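Local coordinates for uncharacterized protein (Bacillus thuringiensis serovar kurstaki, PDB 4XE7), which probably polymerises into actin-like filaments of the bacterial cytoskeleton, driving plasmid segregation as other ParM proteins do, at residues D116-K121 with L125-L130; N244-D249 with K254-N259; E301-R306 with V374-A379. All coordinates share one frame; numbering follows the deposited sequence.

Contact 1. Residues D116-K121 with L125-L130; sequences DKFSQK and LHLIPL
A type I beta turn from Asp116 to Ser119 sets its two central residues, Lys117 and Phe118, against His126 and Leu127 near the start of helix 123-140. The long aliphatic stem of Lys117 crosses His126 at about a right angle and makes a CH-pi contact: CG of Lys117 lies 3.8 Å from the centroid of the His126 ring and 14° off its normal, over one face and somewhat toward the rim. Lysine suits this place because its methylenes can cover the ring while the extended chain, bent at its last torsion (chi4 56°), carries the ammonium past it to a weak hydrogen bond with Asn19. The backbone takes part too, since the Lys117 O atom approaches His126 CD2 at 3.3 Å. Phe118 CE2 is 3.9 Å from His126 CB and 4.1 Å from Leu127 CD2, so this single ring carbon touches two successive helix residues. Lys117, Phe118 and His126 all also touch Thr17 at the end of strand 13-17, where the turn into strand 21-27, which holds Asn19, probably corresponds to the phosphate-binding hairpin of actin-family proteins. Beyond His126, which reaches Thr40, the helix lies on strand 33-45 through Leu125, Ile128 and Pro129 at Ile42, and on strand 90-93 at Trp91 and Val93.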
# COMPACT_ATOMS: atom_id res chain seq x y z
N ASP A 116 -13.44 -13.96 8.75
CA ASP A 116 -13.62 -14.29 7.34
C ASP A 116 -14.13 -13.08 6.55
O ASP A 116 -15.22 -12.59 6.82
CB ASP A 116 -14.60 -15.46 7.21
CG ASP A 116 -14.67 -16.00 5.80
OD1 ASP A 116 -13.67 -15.86 5.06
OD2 ASP A 116 -15.72 -16.57 5.43
N LYS A 117 -13.34 -12.62 5.58
CA LYS A 117 -13.66 -11.39 4.85
C LYS A 117 -15.00 -11.44 4.12
O LYS A 117 -15.75 -10.47 4.10
CB LYS A 117 -12.57 -11.07 3.84
CG LYS A 117 -11.36 -10.40 4.42
CD LYS A 117 -10.37 -10.07 3.32
CE LYS A 117 -9.21 -9.27 3.86
NZ LYS A 117 -8.54 -9.97 4.98
N PHE A 118 -15.32 -12.58 3.53
CA PHE A 118 -16.46 -12.61 2.62
C PHE A 118 -17.63 -13.48 3.09
O PHE A 118 -18.44 -13.94 2.28
CB PHE A 118 -15.97 -13.04 1.23
CG PHE A 118 -15.01 -12.05 0.62
CD1 PHE A 118 -13.67 -12.36 0.46
CD2 PHE A 118 -15.45 -10.79 0.24
CE1 PHE A 118 -12.79 -11.45 -0.09
CE2 PHE A 118 -14.57 -9.87 -0.31
CZ PHE A 118 -13.24 -10.19 -0.47
N SER A 119 -17.74 -13.65 4.41
CA SER A 119 -18.94 -14.22 5.02
C SER A 119 -20.11 -13.27 4.79
O SER A 119 -19.89 -12.11 4.42
CB SER A 119 -18.74 -14.46 6.51
OG SER A 119 -18.67 -13.23 7.21
N GLN A 120 -21.33 -13.73 5.02
CA GLN A 120 -22.49 -12.89 4.77
C GLN A 120 -22.53 -11.66 5.68
O GLN A 120 -23.02 -10.60 5.29
CB GLN A 120 -23.78 -13.70 4.91
CG GLN A 120 -23.96 -14.71 3.78
CD GLN A 120 -25.26 -14.51 3.02
OE1 GLN A 120 -25.25 -14.06 1.87
NE2 GLN A 120 -26.38 -14.86 3.65
N LYS A 121 -21.98 -11.78 6.89
CA LYS A 121 -21.96 -10.65 7.82
C LYS A 121 -20.84 -9.65 7.49
O LYS A 121 -20.97 -8.46 7.77
CB LYS A 121 -21.83 -11.14 9.27
CG LYS A 121 -20.41 -11.49 9.70
CD LYS A 121 -20.14 -11.14 11.17
CE LYS A 121 -18.74 -11.57 11.60
NZ LYS A 121 -18.38 -12.95 11.13
N LEU A 125 -18.39 -5.05 4.06
CA LEU A 125 -17.24 -4.26 4.50
C LEU A 125 -16.12 -4.22 3.46
O LEU A 125 -15.41 -3.22 3.34
CB LEU A 125 -16.64 -4.82 5.80
CG LEU A 125 -17.50 -4.92 7.06
CD1 LEU A 125 -16.71 -5.60 8.19
CD2 LEU A 125 -17.99 -3.54 7.48
N HIS A 126 -15.96 -5.31 2.73
CA HIS A 126 -14.83 -5.46 1.81
C HIS A 126 -15.23 -5.25 0.36
O HIS A 126 -14.44 -4.77 -0.43
CB HIS A 126 -14.17 -6.83 2.02
CG HIS A 126 -13.61 -6.99 3.40
ND1 HIS A 126 -12.41 -6.43 3.79
CD2 HIS A 126 -14.11 -7.59 4.51
CE1 HIS A 126 -12.19 -6.70 5.06
NE2 HIS A 126 -13.21 -7.39 5.52
N LEU A 127 -16.47 -5.60 0.01
CA LEU A 127 -16.93 -5.39 -1.37
C LEU A 127 -17.12 -3.91 -1.71
O LEU A 127 -16.74 -3.46 -2.80
CB LEU A 127 -18.24 -6.13 -1.63
CG LEU A 127 -18.11 -7.65 -1.66
CD1 LEU A 127 -19.50 -8.29 -1.73
CD2 LEU A 127 -17.24 -8.11 -2.82
N ILE A 128 -17.69 -3.16 -0.78
CA ILE A 128 -17.96 -1.75 -1.05
C ILE A 128 -16.66 -0.97 -1.35
O ILE A 128 -16.59 -0.27 -2.35
CB ILE A 128 -18.78 -1.12 0.08
CG1 ILE A 128 -20.23 -1.64 -0.00
CG2 ILE A 128 -18.74 0.41 -0.02
CD1 ILE A 128 -21.15 -1.26 1.16
N PRO A 129 -15.62 -1.11 -0.51
CA PRO A 129 -14.37 -0.44 -0.89
C PRO A 129 -13.73 -1.00 -2.16
O PRO A 129 -13.13 -0.24 -2.91
CB PRO A 129 -13.47 -0.66 0.32
CG PRO A 129 -14.44 -0.82 1.46
CD PRO A 129 -15.55 -1.63 0.86
N LEU A 130 -13.86 -2.30 -2.40
CA LEU A 130 -13.31 -2.88 -3.63
C LEU A 130 -13.98 -2.28 -4.87
O LEU A 130 -13.30 -1.80 -5.77
CB LEU A 130 -13.46 -4.41 -3.62
CG LEU A 130 -13.34 -5.14 -4.96
CD1 LEU A 130 -11.87 -5.25 -5.41
CD2 LEU A 130 -13.97 -6.51 -4.91

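Contact 2. Residues N244-D249 with K254-N259; sequences NAFFED and KKLSTN
Phe246 lies alongside Leu256, the two side chains pointing the same way, with the methyl CD1 of Leu256 3.9 Å from Phe246 CD2 and approaching the ring obliquely. The phenyl group stands trans to its own backbone nitrogen (chi1 179°), a position from which CD2 and CE2 of the ring meet this methyl. Leucine, partly exposed here, covers part of a ring that is otherwise buried against Phe358 and Thr362 of helix 337-362.

Next to it, Ser257 does the work of a backbone carbonyl. Its OG accepts a nearly straight bond from the amide N of Phe246, 2.9 Å long with 161° at the hydrogen, and is also hydrogen-bonded to the carbonyl of Asn253. The small hydroxyl thus ties both strands together just where residues 254-256 take helical backbone angles and the regular strand pairing is broken. Past this interruption the ladder resumes as a hydrogen-bonded antiparallel pair: Asn244 N reaches Thr258 O at 2.8 Å, and Thr258 N reaches Asn244 O at 3.0 Å. Asn244 O also receives a CA-H contact from Ser257 CA at 3.3 Å. The Asn244 and Thr258 side chains lie side by side on the face that also carries Phe246; ND2 of the buried Asn244 is hydrogen-bonded to OD1 of Asn235 on the neighbouring strand 232-237, whereas threonine suits the exposed outer strand. Together these features mark a beta hairpin with an interrupted second strand, forming the edge of the five-stranded mixed sheet in this actin-like fold.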
# COMPACT_ATOMS: atom_id res chain seq x y z
N ASN A 244 9.02 -11.82 9.07
CA ASN A 244 9.98 -12.65 8.34
C ASN A 244 9.27 -13.87 7.76
O ASN A 244 9.03 -14.84 8.46
CB ASN A 244 11.13 -13.09 9.25
CG ASN A 244 11.74 -11.92 10.00
OD1 ASN A 244 11.46 -11.71 11.19
ND2 ASN A 244 12.54 -11.13 9.30
N ALA A 245 8.91 -13.78 6.48
CA ALA A 245 8.17 -14.84 5.81
C ALA A 245 9.09 -15.71 4.97
O ALA A 245 9.98 -15.20 4.29
CB ALA A 245 7.05 -14.25 4.92
N PHE A 246 8.89 -17.02 5.01
CA PHE A 246 9.67 -17.93 4.18
C PHE A 246 8.77 -18.75 3.28
O PHE A 246 7.85 -19.42 3.75
CB PHE A 246 10.55 -18.82 5.04
CG PHE A 246 11.38 -19.80 4.26
CD1 PHE A 246 12.15 -19.39 3.19
CD2 PHE A 246 11.40 -21.14 4.63
CE1 PHE A 246 12.92 -20.30 2.49
CE2 PHE A 246 12.18 -22.06 3.94
CZ PHE A 246 12.94 -21.63 2.86
N PHE A 247 9.03 -18.68 1.99
CA PHE A 247 8.23 -19.40 0.99
C PHE A 247 9.06 -20.47 0.30
O PHE A 247 10.14 -20.18 -0.25
CB PHE A 247 7.67 -18.43 -0.04
CG PHE A 247 6.77 -17.36 0.53
CD1 PHE A 247 5.41 -17.59 0.69
CD2 PHE A 247 7.28 -16.12 0.88
CE1 PHE A 247 4.58 -16.60 1.21
CE2 PHE A 247 6.46 -15.13 1.40
CZ PHE A 247 5.11 -15.36 1.56
N GLU A 248 8.55 -21.69 0.32
CA GLU A 248 9.23 -22.84 -0.26
C GLU A 248 8.24 -23.56 -1.15
O GLU A 248 7.13 -23.86 -0.71
CB GLU A 248 9.75 -23.77 0.84
CG GLU A 248 11.08 -24.45 0.55
CD GLU A 248 11.64 -25.17 1.78
OE1 GLU A 248 11.00 -25.13 2.86
OE2 GLU A 248 12.74 -25.76 1.67
N ASP A 249 8.62 -23.82 -2.39
CA ASP A 249 7.75 -24.51 -3.33
C ASP A 249 6.40 -23.81 -3.45
O ASP A 249 5.36 -24.45 -3.52
CB ASP A 249 7.56 -25.97 -2.90
CG ASP A 249 8.85 -26.77 -2.94
OD1 ASP A 249 9.53 -26.74 -3.99
OD2 ASP A 249 9.19 -27.40 -1.92
N LYS A 254 4.95 -22.03 7.69
CA LYS A 254 4.46 -21.43 8.93
C LYS A 254 5.40 -21.64 10.11
O LYS A 254 5.51 -20.78 10.99
CB LYS A 254 3.07 -21.97 9.28
CG LYS A 254 2.01 -21.63 8.26
CD LYS A 254 0.65 -22.19 8.67
CE LYS A 254 -0.42 -21.78 7.67
NZ LYS A 254 -0.15 -20.41 7.14
N LYS A 255 6.06 -22.80 10.14
CA LYS A 255 6.98 -23.13 11.23
C LYS A 255 8.16 -22.16 11.34
O LYS A 255 8.45 -21.61 12.40
CB LYS A 255 7.51 -24.56 11.06
CG LYS A 255 6.49 -25.66 11.30
CD LYS A 255 7.18 -27.01 11.26
CE LYS A 255 6.32 -28.09 11.88
NZ LYS A 255 7.02 -29.40 11.79
N LEU A 256 8.83 -21.95 10.21
CA LEU A 256 10.00 -21.09 10.17
C LEU A 256 9.64 -19.61 10.17
O LEU A 256 10.32 -18.80 10.79
CB LEU A 256 10.85 -21.44 8.95
CG LEU A 256 11.51 -22.81 9.11
CD1 LEU A 256 12.30 -23.19 7.86
CD2 LEU A 256 12.42 -22.79 10.32
N SER A 257 8.57 -19.27 9.47
CA SER A 257 8.14 -17.88 9.39
C SER A 257 7.71 -17.35 10.76
O SER A 257 7.21 -18.09 11.61
CB SER A 257 7.00 -17.71 8.38
OG SER A 257 7.37 -18.22 7.11
N THR A 258 7.92 -16.06 10.96
CA THR A 258 7.64 -15.46 12.25
C THR A 258 7.56 -13.95 12.12
O THR A 258 7.70 -13.40 11.02
CB THR A 258 8.71 -15.87 13.28
OG1 THR A 258 8.35 -15.38 14.57
CG2 THR A 258 10.07 -15.29 12.88
N ASN A 259 7.32 -13.26 13.22
CA ASN A 259 7.25 -11.81 13.20
C ASN A 259 7.73 -11.27 14.52
O ASN A 259 7.52 -11.90 15.56
CB ASN A 259 5.82 -11.34 12.91
CG ASN A 259 4.82 -11.88 13.91
OD1 ASN A 259 4.71 -11.36 15.02
ND2 ASN A 259 4.10 -12.92 13.51

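Contact 3. Residues E301-R306 with V374-A379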
# COMPACT_ATOMS: atom_id res chain seq x y z
N GLU A 301 5.65 10.17 10.79
CA GLU A 301 5.32 10.13 9.37
C GLU A 301 5.71 11.45 8.71
O GLU A 301 6.22 11.48 7.59
CB GLU A 301 3.82 9.85 9.18
CG GLU A 301 3.36 8.44 9.61
CD GLU A 301 3.47 8.19 11.12
OE1 GLU A 301 3.22 9.12 11.93
OE2 GLU A 301 3.80 7.05 11.50
N ASP A 302 5.48 12.54 9.42
CA ASP A 302 5.93 13.87 9.03
C ASP A 302 7.47 13.92 8.81
O ASP A 302 7.99 14.42 7.80
CB ASP A 302 5.50 14.85 10.11
CG ASP A 302 5.58 16.28 9.67
OD1 ASP A 302 5.25 16.55 8.49
OD2 ASP A 302 5.97 17.14 10.50
N PHE A 303 8.20 13.40 9.78
CA PHE A 303 9.65 13.29 9.68
C PHE A 303 10.07 12.40 8.49
O PHE A 303 10.98 12.76 7.74
CB PHE A 303 10.20 12.78 11.02
CG PHE A 303 11.58 12.20 10.95
CD1 PHE A 303 12.69 13.01 11.12
CD2 PHE A 303 11.76 10.84 10.75
CE1 PHE A 303 13.97 12.47 11.07
CE2 PHE A 303 13.05 10.28 10.70
CZ PHE A 303 14.15 11.11 10.86
N ILE A 304 9.42 11.25 8.30
CA ILE A 304 9.73 10.41 7.15
C ILE A 304 9.46 11.14 5.82
O ILE A 304 10.33 11.21 4.95
CB ILE A 304 8.94 9.07 7.16
CG1 ILE A 304 9.40 8.18 8.33
CG2 ILE A 304 9.13 8.30 5.85
CD1 ILE A 304 10.75 7.57 8.13
N GLN A 305 8.26 11.70 5.68
CA GLN A 305 7.87 12.29 4.39
C GLN A 305 8.66 13.56 4.05
O GLN A 305 9.08 13.73 2.91
CB GLN A 305 6.37 12.62 4.36
CG GLN A 305 5.46 11.39 4.48
CD GLN A 305 5.82 10.27 3.50
OE1 GLN A 305 6.05 9.13 3.90
NE2 GLN A 305 5.85 10.60 2.21
N ARG A 306 8.86 14.45 5.03
CA ARG A 306 9.50 15.74 4.75
C ARG A 306 11.04 15.70 4.76
O ARG A 306 11.68 16.29 3.89
CB ARG A 306 9.03 16.81 5.75
CG ARG A 306 7.74 17.49 5.37
CD ARG A 306 7.07 18.10 6.58
NE ARG A 306 7.86 19.18 7.12
CZ ARG A 306 8.07 19.38 8.42
NH1 ARG A 306 7.54 18.56 9.31
NH2 ARG A 306 8.81 20.40 8.81
N VAL A 374 12.99 -0.51 4.91
CA VAL A 374 14.09 -0.55 3.96
C VAL A 374 14.48 0.87 3.55
O VAL A 374 15.65 1.17 3.35
CB VAL A 374 13.74 -1.38 2.71
CG1 VAL A 374 14.90 -1.44 1.76
CG2 VAL A 374 13.35 -2.79 3.12
N LEU A 375 13.47 1.73 3.45
CA LEU A 375 13.67 3.12 3.09
C LEU A 375 14.37 3.88 4.21
O LEU A 375 15.29 4.64 3.96
CB LEU A 375 12.34 3.77 2.76
CG LEU A 375 11.48 3.10 1.69
CD1 LEU A 375 10.09 3.73 1.65
CD2 LEU A 375 12.14 3.18 0.33
N PHE A 376 13.92 3.68 5.44
CA PHE A 376 14.56 4.30 6.59
C PHE A 376 16.01 3.82 6.76
O PHE A 376 16.93 4.63 6.99
CB PHE A 376 13.75 4.01 7.86
CG PHE A 376 14.38 4.56 9.13
CD1 PHE A 376 14.44 5.93 9.35
CD2 PHE A 376 14.90 3.71 10.09
CE1 PHE A 376 15.01 6.44 10.50
CE2 PHE A 376 15.46 4.21 11.25
CZ PHE A 376 15.52 5.58 11.46
N GLY A 377 16.20 2.50 6.62
CA GLY A 377 17.49 1.86 6.85
C GLY A 377 18.35 1.69 5.62
O GLY A 377 19.40 1.03 5.68
N TYR A 378 17.93 2.30 4.52
CA TYR A 378 18.60 2.12 3.23
C TYR A 378 20.12 2.37 3.27
O TYR A 378 20.87 1.61 2.67
CB TYR A 378 17.96 3.03 2.16
CG TYR A 378 18.53 2.79 0.76
CD1 TYR A 378 19.56 3.58 0.26
CD2 TYR A 378 18.05 1.76 -0.03
CE1 TYR A 378 20.10 3.33 -1.02
CE2 TYR A 378 18.58 1.51 -1.30
CZ TYR A 378 19.60 2.31 -1.79
OH TYR A 378 20.13 2.06 -3.04
N ALA A 379 20.57 3.41 3.97
CA ALA A 379 22.00 3.75 3.95
C ALA A 379 22.87 2.60 4.42
O ALA A 379 23.98 2.41 3.93
CB ALA A 379 22.27 5.00 4.81
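Phe376 packs against two consecutive residues of helix 300-317, Phe303 and Ile304, in a wholly apolar contact. Both phenylalanines hold their rings trans to the backbone nitrogen (chi1 161° for Phe303 and 177° for Phe376), which swings each ring out from its helix toward the other although neither CB points straight across. CE2 of Phe303 is 4.3 Å from CE1 of Phe376, and that Phe376 atom lies at the edge of the Phe303 ring, near its plane. Phe303 in turn comes at the Phe376 ring obliquely, so no stack is formed.

Ile304 adds a second touch through its CD1 methyl. Its CG1 branch sits beside the backbone nitrogen, and chi2 of -73° folds the terminal methyl instead of extending the chain, bringing Ile304 CD1 within 4.2 Å of Phe376 CD1. A branched aliphatic residue fits this partly exposed position, covering the flank of a pair of buried aromatic rings.

Gly377, which follows Phe376, is the first residue to leave helical angles and also occupies the N-cap position of helix 378-381, so the phenylalanine stands at the very end of helix 372-376. Its ring is shared widely: Tyr347 of helix 337-362 meets it edge-to-face and Met344 touches it from the same helix, while Ile271 of helix 265-279 touches both Phe376 and Phe303. Four helices therefore converge here, 265-279, 300-317, 337-362 and 372-376.

How the contacts relate
The three contacts follow one another along the chain without touching, and contacts 1 and 3 lie on opposite sides of its centre, their own centres about 33 Å apart. Contact 1 lies where helix 123-140 and the loop before it pack against the eight-stranded sheet, contact 2 at the edge of the five-stranded sheet. Contact 3 joins helices, yet shares a neighbour with contact 2: helix 337-362 packs on Phe246 there and on Phe376 here. Buried contact 3 relies on hydrocarbon groups alone. The others are partly buried: contact 2, which includes exposed Thr258, combines two backbone ladder bonds and a serine bond at the strand's interruption with some apolar packing; contact 1, without exposed touching residues, combines CH-pi and apolar contacts.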